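Local coordinates for protein TetR family transcriptional regulator (Rhodococcus erythropolis, PDB 4ZA6) that probably binds DNA as a TetR-family transcriptional repressor, QsdR, controlling the gene qsdA and with it the degradation of quorum-sensing signals, at residues A[69-74]-A[78-83]; A[58-63]-A[121-126]; A[127-132]-A[141-146]. All blocks are in the same frame, centred on the assembly; numbering follows the deposited sequence.

In the fold
The three contacts lie in the all-helical C-terminal part of a TetR-type chain, their centres 13 to 14 Å apart. Contact 2 joins helix 47-69, which follows the three N-terminal helices, to helix 115-133, its segments 57 residues apart in the chain. Contact 1, the turn from helix 47-69 into helix 74-90, is nested within that loop along the chain, and contact 3 follows, where helix 115-133 hands over to helix 143-158. Helix 115-133 is common to contacts 2 and 3 and also touches contact 1, through Ile78 on Ile127. Together they tie four helices into one bundle, which in TetR-family repressors usually forms the ligand-binding and dimerisation domain behind the DNA-binding helices.

Contact 1 of 3, residues A[69-74]-A[78-83]; sequences QASGQG and ILDVFG
Asp80 reaches back from its helix to the preceding loop and takes the backbone N-H of Ser71 on OD2, in a short bond of 2.7 Å from Ser71 N that is almost straight at 170°. The N-H comes in nearly along the C-O axis of the carboxylate. A water donates to the same OD2 and is also hydrogen-bonded to Ser71 OG, 2.8 Å away, so that one carboxylate oxygen serves two donors and the serine is linked to it twice. With CG of Asp80 anti to its backbone N (chi1 -166°), the carboxylate swings out to the loop. Beside this bond, the methyl of Ala70 presses on Val81, CB to CG2 at 3.5 Å, a tight fit for two carbons. This is the connection between two successive helices: Ala70 leaves helical geometry after helix 47-69, and a few residues on, Gly74 O accepts from Ile78 N at 3.1 Å, an i to i+4 bond. Ile78 folds CD1 over that same carbonyl, 3.4 Å from Gly74 O. Replacing Asp80 with an alanine would probably leave Ser71 N without its acceptor and let the loop drift from the helix. Further out, Gly74 N probably donates to Gln131 OE1 on helix 115-133, while Asp80 OD1 makes a long, weak ion pair with Arg84 NE.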
loop_
_atom_site.group_PDB
_atom_site.type_symbol
_atom_site.label_atom_id
_atom_site.label_comp_id
_atom_site.label_asym_id
_atom_site.label_seq_id
_atom_site.Cartn_x
_atom_site.Cartn_y
_atom_site.Cartn_z
ATOM N N GLN A 69 -9.582 13.527 0.955
ATOM C CA GLN A 69 -10.753 13.436 1.844
ATOM C C GLN A 69 -10.460 13.677 3.329
ATOM O O GLN A 69 -11.377 14.014 4.082
ATOM C CB GLN A 69 -11.509 12.113 1.615
ATOM C CG GLN A 69 -12.223 12.092 0.249
ATOM C CD GLN A 69 -12.923 10.810 -0.128
ATOM O OE1 GLN A 69 -13.807 10.794 -0.995
ATOM N NE2 GLN A 69 -12.510 9.697 0.451
ATOM N N ALA A 70 -9.195 13.553 3.746
ATOM C CA ALA A 70 -8.815 13.770 5.152
ATOM C C ALA A 70 -9.000 15.207 5.632
ATOM O O ALA A 70 -8.816 16.146 4.859
ATOM C CB ALA A 70 -7.390 13.313 5.404
ATOM N N SER A 71 -9.339 15.356 6.924
ATOM C CA SER A 71 -9.608 16.613 7.604
ATOM C C SER A 71 -8.407 17.103 8.395
ATOM O O SER A 71 -7.586 16.305 8.848
ATOM C CB SER A 71 -10.770 16.441 8.588
ATOM O OG SER A 71 -11.889 15.727 8.091
ATOM N N GLY A 72 -8.395 18.409 8.636
ATOM C CA GLY A 72 -7.423 19.092 9.481
ATOM C C GLY A 72 -6.037 19.286 8.917
ATOM O O GLY A 72 -5.844 19.240 7.702
ATOM N N GLN A 73 -5.078 19.565 9.814
ATOM C CA GLN A 73 -3.673 19.819 9.474
ATOM C C GLN A 73 -2.776 19.074 10.457
ATOM O O GLN A 73 -3.260 18.548 11.452
ATOM C CB GLN A 73 -3.377 21.331 9.556
ATOM C CG GLN A 73 -3.926 22.118 8.366
ATOM C CD GLN A 73 -4.937 23.173 8.744
ATOM O OE1 GLN A 73 -5.493 23.189 9.854
ATOM N NE2 GLN A 73 -5.237 24.054 7.798
ATOM N N GLY A 74 -1.486 19.043 10.165
ATOM C CA GLY A 74 -0.471 18.439 11.010
ATOM C C GLY A 74 -0.676 16.983 11.371
ATOM O O GLY A 74 -1.161 16.204 10.547
ATOM N N ILE A 78 -2.482 13.690 9.309
ATOM C CA ILE A 78 -1.703 12.489 9.011
ATOM C C ILE A 78 -2.406 11.284 9.612
ATOM O O ILE A 78 -2.557 10.270 8.941
ATOM C CB ILE A 78 -0.235 12.626 9.497
ATOM C CG1 ILE A 78 0.499 13.767 8.737
ATOM C CG2 ILE A 78 0.513 11.293 9.350
ATOM C CD1 ILE A 78 1.631 14.450 9.537
ATOM N N LEU A 79 -2.904 11.427 10.861
ATOM C CA LEU A 79 -3.650 10.367 11.515
ATOM C C LEU A 79 -4.919 10.030 10.745
ATOM O O LEU A 79 -5.219 8.852 10.553
ATOM C CB LEU A 79 -3.946 10.688 12.987
ATOM C CG LEU A 79 -2.783 10.471 13.962
ATOM C CD1 LEU A 79 -3.131 11.050 15.355
ATOM C CD2 LEU A 79 -2.483 8.998 14.158
ATOM N N ASP A 80 -5.620 11.039 10.258
ATOM C CA ASP A 80 -6.832 10.824 9.475
ATOM C C ASP A 80 -6.554 10.090 8.154
ATOM O O ASP A 80 -7.304 9.182 7.797
ATOM C CB ASP A 80 -7.548 12.150 9.214
ATOM C CG ASP A 80 -8.963 11.986 8.705
ATOM O OD1 ASP A 80 -9.570 10.916 8.950
ATOM O OD2 ASP A 80 -9.493 12.942 8.151
ATOM N N VAL A 81 -5.507 10.495 7.421
ATOM C CA VAL A 81 -5.138 9.850 6.136
ATOM C C VAL A 81 -4.871 8.355 6.388
ATOM O O VAL A 81 -5.443 7.520 5.691
ATOM C CB VAL A 81 -3.905 10.528 5.478
ATOM C CG1 VAL A 81 -3.319 9.673 4.355
ATOM C CG2 VAL A 81 -4.250 11.930 4.970
ATOM N N PHE A 82 -4.044 8.028 7.408
ATOM C CA PHE A 82 -3.682 6.633 7.733
ATOM C C PHE A 82 -4.840 5.786 8.160
ATOM O O PHE A 82 -4.905 4.627 7.760
ATOM C CB PHE A 82 -2.536 6.557 8.759
ATOM C CG PHE A 82 -1.200 6.563 8.065
ATOM C CD1 PHE A 82 -0.593 5.369 7.684
ATOM C CD2 PHE A 82 -0.577 7.759 7.736
ATOM C CE1 PHE A 82 0.617 5.372 6.996
ATOM C CE2 PHE A 82 0.624 7.761 7.022
ATOM C CZ PHE A 82 1.213 6.566 6.665
ATOM N N GLY A 83 -5.731 6.351 8.976
ATOM C CA GLY A 83 -6.935 5.664 9.415
ATOM C C GLY A 83 -7.805 5.309 8.222
ATOM O O GLY A 83 -8.253 4.167 8.097
HETATM O O HOH W 1 -12.555 13.076 8.760
#

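Contact 2 of 3, residues A[58-63]-A[121-126]; sequences ATERTY and ASITAE
Ile123 sends its two branches mainly to different partners: with CG2 anti to the backbone N and CG1 beside it (chi1 -63°), the gamma methyl faces Tyr63 while the longer arm, extended, carries CD1 to Glu60. Tyr63 answers with an unusual chi1 of -99°, which turns its ring toward segment 121-126. Ile123 lies over one face of that ring through CB, and its CG2 comes to 3.5 Å from Tyr63 CD1 at the rim. The same methyl is also 3.8 Å from Tyr63 CB, so it is lodged against the root of the ring as well. CD1 runs on to the backbone of the other helix, 3.6 Å from Glu60 CA, and packs against the aliphatic part of Glu60, whose side chain it meets at about a right angle. The carboxylate of Glu60 turns elsewhere, to a salt bridge with Arg64, which Glu126 shares from the opposite helix; the arginine thus probably offsets two like charges. At the far end of the ring, Tyr63 OH stands 3.4 Å from Thr124 OG1, whose firm partner is the carbonyl oxygen of Ser120. The segments run nearly parallel, at 23° with their axes 10.7 Å apart, a spacing filled by Tyr63 and Ile123. Met67 of helix 47-69 also touches Ile123; Phe82 of helix 74-90 and Leu150 and Val151 of helix 143-158 border Thr124, placing the contact inside the helical bundle of the C-terminal domain.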
loop_
_atom_site.group_PDB
_atom_site.type_symbol
_atom_site.label_atom_id
_atom_site.label_comp_id
_atom_site.label_asym_id
_atom_site.label_seq_id
_atom_site.Cartn_x
_atom_site.Cartn_y
_atom_site.Cartn_z
ATOM N N ALA A 58 -2.494 0.346 -6.908
ATOM C CA ALA A 58 -3.756 0.354 -6.146
ATOM C C ALA A 58 -3.528 1.056 -4.792
ATOM O O ALA A 58 -4.406 1.771 -4.328
ATOM C CB ALA A 58 -4.239 -1.070 -5.908
ATOM N N THR A 59 -2.347 0.829 -4.151
ATOM C CA THR A 59 -1.966 1.487 -2.891
ATOM C C THR A 59 -1.919 3.030 -3.092
ATOM O O THR A 59 -2.459 3.775 -2.275
ATOM C CB THR A 59 -0.615 0.950 -2.396
ATOM O OG1 THR A 59 -0.765 -0.427 -2.033
ATOM C CG2 THR A 59 -0.067 1.741 -1.200
ATOM N N GLU A 60 -1.279 3.491 -4.167
ATOM C CA GLU A 60 -1.163 4.923 -4.494
ATOM C C GLU A 60 -2.524 5.541 -4.642
ATOM O O GLU A 60 -2.784 6.551 -4.005
ATOM C CB GLU A 60 -0.297 5.129 -5.756
ATOM C CG GLU A 60 -0.241 6.566 -6.255
ATOM C CD GLU A 60 0.966 6.872 -7.125
ATOM O OE1 GLU A 60 1.438 5.962 -7.845
ATOM O OE2 GLU A 60 1.455 8.024 -7.070
ATOM N N ARG A 61 -3.430 4.910 -5.429
ATOM C CA ARG A 61 -4.818 5.392 -5.600
ATOM C C ARG A 61 -5.552 5.527 -4.250
ATOM O O ARG A 61 -6.228 6.522 -4.018
ATOM C CB ARG A 61 -5.600 4.475 -6.548
ATOM C CG ARG A 61 -5.139 4.590 -8.016
ATOM C CD ARG A 61 -6.079 3.871 -8.982
ATOM N NE ARG A 61 -6.207 2.427 -8.709
ATOM C CZ ARG A 61 -5.459 1.482 -9.264
ATOM N NH1 ARG A 61 -4.497 1.805 -10.118
ATOM N NH2 ARG A 61 -5.673 0.207 -8.978
ATOM N N THR A 62 -5.354 4.569 -3.335
ATOM C CA THR A 62 -5.949 4.567 -1.989
ATOM C C THR A 62 -5.452 5.765 -1.177
ATOM O O THR A 62 -6.272 6.494 -0.601
ATOM C CB THR A 62 -5.697 3.211 -1.308
ATOM O OG1 THR A 62 -6.340 2.231 -2.105
ATOM C CG2 THR A 62 -6.247 3.139 0.127
ATOM N N TYR A 63 -4.121 5.985 -1.166
ATOM C CA TYR A 63 -3.464 7.093 -0.455
ATOM C C TYR A 63 -3.949 8.457 -0.968
ATOM O O TYR A 63 -4.249 9.338 -0.166
ATOM C CB TYR A 63 -1.943 7.003 -0.649
ATOM C CG TYR A 63 -1.195 6.363 0.500
ATOM C CD1 TYR A 63 -0.735 7.127 1.573
ATOM C CD2 TYR A 63 -0.862 5.016 0.474
ATOM C CE1 TYR A 63 -0.027 6.547 2.629
ATOM C CE2 TYR A 63 -0.179 4.420 1.535
ATOM C CZ TYR A 63 0.278 5.198 2.588
ATOM O OH TYR A 63 0.960 4.620 3.636
ATOM N N ALA A 121 5.869 4.423 1.599
ATOM C CA ALA A 121 6.914 5.271 2.226
ATOM C C ALA A 121 7.148 6.611 1.474
ATOM O O ALA A 121 7.275 7.651 2.117
ATOM C CB ALA A 121 8.221 4.495 2.332
ATOM N N SER A 122 7.172 6.592 0.135
ATOM C CA SER A 122 7.373 7.820 -0.658
ATOM C C SER A 122 6.145 8.738 -0.632
ATOM O O SER A 122 6.309 9.953 -0.587
ATOM C CB SER A 122 7.810 7.491 -2.087
ATOM O OG SER A 122 6.749 6.881 -2.795
ATOM N N ILE A 123 4.923 8.179 -0.631
ATOM C CA ILE A 123 3.712 9.013 -0.496
ATOM C C ILE A 123 3.643 9.537 0.935
ATOM O O ILE A 123 3.347 10.722 1.122
ATOM C CB ILE A 123 2.407 8.277 -0.902
ATOM C CG1 ILE A 123 2.437 7.877 -2.407
ATOM C CG2 ILE A 123 1.175 9.161 -0.587
ATOM C CD1 ILE A 123 1.318 6.937 -2.840
ATOM N N THR A 124 3.977 8.689 1.955
ATOM C CA THR A 124 3.997 9.179 3.347
ATOM C C THR A 124 5.005 10.346 3.510
ATOM O O THR A 124 4.667 11.352 4.113
ATOM C CB THR A 124 4.227 8.060 4.375
ATOM O OG1 THR A 124 3.256 7.033 4.168
ATOM C CG2 THR A 124 4.142 8.579 5.833
ATOM N N ALA A 125 6.222 10.200 2.931
ATOM C CA ALA A 125 7.291 11.204 2.935
ATOM C C ALA A 125 6.780 12.546 2.347
ATOM O O ALA A 125 7.080 13.607 2.876
ATOM C CB ALA A 125 8.483 10.687 2.118
ATOM N N GLU A 126 6.007 12.475 1.268
ATOM C CA GLU A 126 5.398 13.622 0.578
ATOM C C GLU A 126 4.371 14.322 1.507
ATOM O O GLU A 126 4.356 15.561 1.600
ATOM C CB GLU A 126 4.758 13.138 -0.729
ATOM C CG GLU A 126 4.059 14.219 -1.536
ATOM C CD GLU A 126 3.025 13.686 -2.507
ATOM O OE1 GLU A 126 3.194 12.553 -3.017
ATOM O OE2 GLU A 126 2.054 14.424 -2.779
#

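Contact 3 of 3, residues A[127-132]-A[141-146]; sequences ILQSQV and LSPQVL
Pro143 and Leu146 carry the second side of this contact and meet Leu128 and Gln129 of helix 115-133. Just before them, Ser142 occupies the N-cap of helix 143-158: its OG accepts from Val145 N at 3.1 Å, and its carbonyl oxygen takes the N-H of Leu146, so the first turn is held from both side chain and backbone. Pro143 follows at the first helical position, where its lack of an N-H costs no helix bond, and its ring faces segment 127-132. CB of Pro143 lies 3.9 Å from Leu128 CB, while its CG rests on the end of the Gln129 side chain, which bends round at chi2 65° to reach it. The carbonyl oxygen of Pro143 is also in contact, 3.5 Å from Leu128 CD1. One turn on, Leu146 brings its CB to the same methyl, 3.6 Å from Leu128 CD1, the two leucine side chains crossing at about a right angle. Leu128 CD1 thus meets both Pro143 and Leu146, carried to them by a CG that stands anti to the carbonyl carbon (chi1 -65°). The contact is largely apolar, and it lies where the loop after helix 115-133 ends and helix 143-158 begins. Leu137 and Ile139 of the connecting loop touch Leu128 and Leu146 respectively, and Ile78 of helix 74-90 packs against Leu128.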
loop_
_atom_site.group_PDB
_atom_site.type_symbol
_atom_site.label_atom_id
_atom_site.label_comp_id
_atom_site.label_asym_id
_atom_site.label_seq_id
_atom_site.Cartn_x
_atom_site.Cartn_y
_atom_site.Cartn_z
ATOM N N ILE A 127 3.535 13.530 2.192
ATOM C CA ILE A 127 2.539 14.011 3.162
ATOM C C ILE A 127 3.272 14.756 4.300
ATOM O O ILE A 127 2.874 15.862 4.677
ATOM C CB ILE A 127 1.652 12.857 3.708
ATOM C CG1 ILE A 127 0.653 12.371 2.644
ATOM C CG2 ILE A 127 0.897 13.294 4.979
ATOM C CD1 ILE A 127 0.262 10.870 2.769
ATOM N N LEU A 128 4.342 14.152 4.826
ATOM C CA LEU A 128 5.153 14.738 5.891
ATOM C C LEU A 128 5.794 16.040 5.456
ATOM O O LEU A 128 5.708 17.031 6.186
ATOM C CB LEU A 128 6.222 13.755 6.399
ATOM C CG LEU A 128 5.702 12.501 7.096
ATOM C CD1 LEU A 128 6.827 11.539 7.409
ATOM C CD2 LEU A 128 4.913 12.840 8.352
ATOM N N GLN A 129 6.383 16.065 4.247
ATOM C CA GLN A 129 7.045 17.256 3.720
ATOM C C GLN A 129 6.053 18.388 3.518
ATOM O O GLN A 129 6.374 19.515 3.870
ATOM C CB GLN A 129 7.808 16.945 2.422
ATOM C CG GLN A 129 8.636 18.123 1.879
ATOM C CD GLN A 129 9.777 18.521 2.787
ATOM O OE1 GLN A 129 9.775 19.592 3.407
ATOM N NE2 GLN A 129 10.778 17.664 2.889
ATOM N N SER A 130 4.856 18.101 2.983
ATOM C CA SER A 130 3.837 19.139 2.771
ATOM C C SER A 130 3.378 19.726 4.096
ATOM O O SER A 130 3.222 20.940 4.186
ATOM C CB SER A 130 2.673 18.639 1.913
ATOM O OG SER A 130 1.898 17.632 2.546
ATOM N N GLN A 131 3.223 18.890 5.136
ATOM C CA GLN A 131 2.845 19.368 6.474
ATOM C C GLN A 131 3.934 20.232 7.111
ATOM O O GLN A 131 3.612 21.194 7.790
ATOM C CB GLN A 131 2.403 18.209 7.397
ATOM C CG GLN A 131 1.060 17.579 6.986
ATOM C CD GLN A 131 -0.067 18.582 6.872
ATOM O OE1 GLN A 131 -0.299 19.391 7.766
ATOM N NE2 GLN A 131 -0.784 18.564 5.768
ATOM N N VAL A 132 5.220 19.907 6.864
ATOM C CA VAL A 132 6.390 20.672 7.338
ATOM C C VAL A 132 6.432 21.990 6.567
ATOM O O VAL A 132 6.620 23.047 7.171
ATOM C CB VAL A 132 7.722 19.872 7.212
ATOM C CG1 VAL A 132 8.954 20.782 7.353
ATOM C CG2 VAL A 132 7.768 18.746 8.233
ATOM N N LEU A 141 13.714 14.050 12.213
ATOM C CA LEU A 141 14.257 13.136 11.219
ATOM C C LEU A 141 13.655 13.498 9.885
ATOM O O LEU A 141 12.656 14.220 9.846
ATOM C CB LEU A 141 13.999 11.670 11.620
ATOM C CG LEU A 141 14.546 11.304 13.022
ATOM C CD1 LEU A 141 13.992 9.996 13.518
ATOM C CD2 LEU A 141 16.073 11.332 13.062
ATOM N N SER A 142 14.283 13.064 8.789
ATOM C CA SER A 142 13.798 13.431 7.457
ATOM C C SER A 142 12.436 12.805 7.134
ATOM O O SER A 142 12.123 11.736 7.682
ATOM C CB SER A 142 14.838 13.073 6.390
ATOM O OG SER A 142 14.814 11.688 6.078
ATOM N N PRO A 143 11.614 13.449 6.268
ATOM C CA PRO A 143 10.320 12.846 5.886
ATOM C C PRO A 143 10.475 11.427 5.321
ATOM O O PRO A 143 9.575 10.623 5.506
ATOM C CB PRO A 143 9.799 13.800 4.802
ATOM C CG PRO A 143 10.450 15.088 5.090
ATOM C CD PRO A 143 11.815 14.744 5.574
ATOM N N GLN A 144 11.601 11.149 4.617
ATOM C CA GLN A 144 11.929 9.862 3.998
ATOM C C GLN A 144 12.153 8.835 5.079
ATOM O O GLN A 144 11.624 7.726 4.981
ATOM C CB GLN A 144 13.182 9.962 3.076
ATOM C CG GLN A 144 12.955 10.720 1.754
ATOM C CD GLN A 144 12.777 12.227 1.905
ATOM O OE1 GLN A 144 13.421 12.903 2.734
ATOM N NE2 GLN A 144 11.872 12.785 1.109
ATOM N N VAL A 145 12.908 9.212 6.129
ATOM C CA VAL A 145 13.174 8.348 7.295
ATOM C C VAL A 145 11.862 8.075 8.066
ATOM O O VAL A 145 11.545 6.918 8.365
ATOM C CB VAL A 145 14.310 8.919 8.211
ATOM C CG1 VAL A 145 14.381 8.170 9.545
ATOM C CG2 VAL A 145 15.656 8.856 7.494
ATOM N N LEU A 146 11.092 9.125 8.358
ATOM C CA LEU A 146 9.826 8.949 9.086
ATOM C C LEU A 146 8.729 8.221 8.288
ATOM O O LEU A 146 7.971 7.461 8.875
ATOM C CB LEU A 146 9.306 10.273 9.640
ATOM C CG LEU A 146 10.220 11.006 10.591
ATOM C CD1 LEU A 146 9.698 12.375 10.818
ATOM C CD2 LEU A 146 10.358 10.275 11.922
#